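Side-chain contact in beta-N-acetylhexosaminidase (Thermotoga neapolitana, PDB 5BZA), which probably hydrolyses terminal non-reducing N-acetyl-D-hexosamine residues from N-acetyl-beta-D-hexosaminides, as a member of glycosyl hydrolase family 3: residues M49-L52 with S53-R57. Numbering follows the deposited sequence.
Sequences MNFL and SRNGR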
loop_
_atom_site.group_PDB
_atom_site.type_symbol
_atom_site.label_atom_id
_atom_site.label_comp_id
_atom_site.label_asym_id
_atom_site.label_seq_id
_atom_site.Cartn_x
_atom_site.Cartn_y
_atom_site.Cartn_z
ATOM N N MET B 49 11.205 10.706 -3.123
ATOM C CA MET B 49 11.649 9.730 -4.127
ATOM C C MET B 49 12.029 10.414 -5.466
ATOM O O MET B 49 13.034 10.057 -6.104
ATOM C CB MET B 49 10.572 8.676 -4.383
ATOM C CG MET B 49 10.353 7.775 -3.220
ATOM S SD MET B 49 11.817 6.868 -2.592
ATOM C CE MET B 49 12.270 5.881 -4.004
ATOM N N ASN B 50 11.239 11.407 -5.871
ATOM C CA ASN B 50 11.552 12.169 -7.079
ATOM C C ASN B 50 12.896 12.938 -6.935
ATOM O O ASN B 50 13.741 12.942 -7.831
ATOM C CB ASN B 50 10.391 13.139 -7.401
ATOM C CG ASN B 50 10.501 13.740 -8.768
ATOM O OD1 ASN B 50 10.789 13.041 -9.740
ATOM N ND2 ASN B 50 10.227 15.030 -8.874
ATOM N N PHE B 51 13.070 13.627 -5.813
ATOM C CA PHE B 51 14.352 14.232 -5.498
ATOM C C PHE B 51 15.516 13.204 -5.559
ATOM O O PHE B 51 16.591 13.496 -6.127
ATOM C CB PHE B 51 14.294 14.912 -4.132
ATOM C CG PHE B 51 15.593 15.506 -3.707
ATOM C CD1 PHE B 51 15.978 16.752 -4.163
ATOM C CD2 PHE B 51 16.452 14.792 -2.869
ATOM C CE1 PHE B 51 17.192 17.291 -3.784
ATOM C CE2 PHE B 51 17.674 15.323 -2.475
ATOM C CZ PHE B 51 18.049 16.572 -2.931
ATOM N N LEU B 52 15.327 12.017 -4.987
ATOM C CA LEU B 52 16.431 11.049 -4.936
ATOM C C LEU B 52 16.805 10.586 -6.333
ATOM O O LEU B 52 17.993 10.431 -6.631
ATOM C CB LEU B 52 16.072 9.847 -4.052
ATOM C CG LEU B 52 15.920 10.184 -2.559
ATOM C CD1 LEU B 52 15.354 8.990 -1.753
ATOM C CD2 LEU B 52 17.240 10.648 -2.017
ATOM N N SER B 53 15.804 10.438 -7.211
ATOM C CA SER B 53 16.063 9.970 -8.600
ATOM C C SER B 53 16.974 10.908 -9.411
ATOM O O SER B 53 17.618 10.504 -10.388
ATOM C CB SER B 53 14.758 9.780 -9.353
ATOM O OG SER B 53 14.296 11.038 -9.843
ATOM N N ARG B 54 16.981 12.171 -9.023
ATOM C CA ARG B 54 17.735 13.199 -9.710
ATOM C C ARG B 54 19.096 13.536 -9.083
ATOM O O ARG B 54 19.878 14.337 -9.606
ATOM C CB ARG B 54 16.843 14.420 -9.732
ATOM C CG ARG B 54 15.618 14.092 -10.509
ATOM C CD ARG B 54 14.627 15.210 -10.439
ATOM N NE ARG B 54 13.740 15.120 -11.581
ATOM C CZ ARG B 54 13.014 16.135 -12.018
ATOM N NH1 ARG B 54 13.045 17.300 -11.360
ATOM N NH2 ARG B 54 12.262 15.971 -13.107
ATOM N N ASN B 55 19.403 12.930 -7.959
ATOM C CA ASN B 55 20.574 13.388 -7.283
ATOM C C ASN B 55 21.581 12.307 -7.066
ATOM O O ASN B 55 22.267 12.334 -6.072
ATOM C CB ASN B 55 20.166 14.027 -5.959
ATOM C CG ASN B 55 19.613 15.434 -6.153
ATOM O OD1 ASN B 55 20.342 16.435 -6.079
ATOM N ND2 ASN B 55 18.317 15.511 -6.444
ATOM N N GLY B 56 21.679 11.362 -8.000
ATOM C CA GLY B 56 22.680 10.307 -7.910
ATOM C C GLY B 56 22.179 8.944 -7.441
ATOM O O GLY B 56 20.979 8.678 -7.401
ATOM N N ARG B 57 23.107 8.061 -7.124
ATOM C CA ARG B 57 22.775 6.716 -6.653
ATOM C C ARG B 57 22.692 6.706 -5.139
ATOM O O ARG B 57 23.580 7.244 -4.474
ATOM C CB ARG B 57 23.828 5.694 -7.111
ATOM C CG ARG B 57 23.953 5.491 -8.625
ATOM C CD ARG B 57 25.120 4.540 -8.939
ATOM N NE ARG B 57 26.348 4.921 -8.228
ATOM C CZ ARG B 57 27.343 4.085 -7.923
ATOM N NH1 ARG B 57 27.261 2.797 -8.252
ATOM N NH2 ARG B 57 28.423 4.530 -7.279
HETATM O O HOH W 1 11.592 10.411 -10.326
HETATM O O HOH W 2 18.103 7.999 -7.418
#
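F51 and N55 meet at the C-terminal end of helix 42-54, a local contact in its last turn, where the chain leaves for strand 59-62 of the N-terminal barrel domain. The N55 amide lies stacked on one face of the F51 ring, the two planes 27° apart, with N55 ND2 offset toward the rim and 3.4 Å from F51 CE1. N55 ND2 also donates to F51 O at 2.7 Å, and because the acceptor lies close to the amide plane, the bond holds the amide over the ring. F51 O accepts a second bond, from R54 N at 3.2 Å, on the opposite face of its carbonyl plane. The ring is placed there by its first torsion, CG anti to the backbone N (chi1 177°), and it also packs on F16 and I24; Q25 of helix 18-27 bonds N55 OD1. With an alanine here in place of F51, the N55 amide would probably lose the ring it lies against, and a gap would open toward helix 18-27.

S53 turns its hydroxyl back into the helix, S53 OG donating to N50 O at 2.8 Å, while a water bridges S53 OG and N50 OD1. Along the same side R54 runs extended, its CG 3.5 Å from N50 O, and the N50 amide sits over one face of its guanidinium, the planes 45° apart. The charged end is salt-bridged to E327, with which R54 forms the cadmium site.

S53 N bonds M49 O (3.0 Å) four residues back, whereas the R54 N to F51 O and N55 N to L52 O bonds each span three; a second water joins L52 O to G56 O. Such tightening toward 3-10 bonding, with side chains returning to late carbonyls, is typical of a helix C-terminus; here it ends the helix between strands 31-34 and 59-62 of the family 3 TIM barrel.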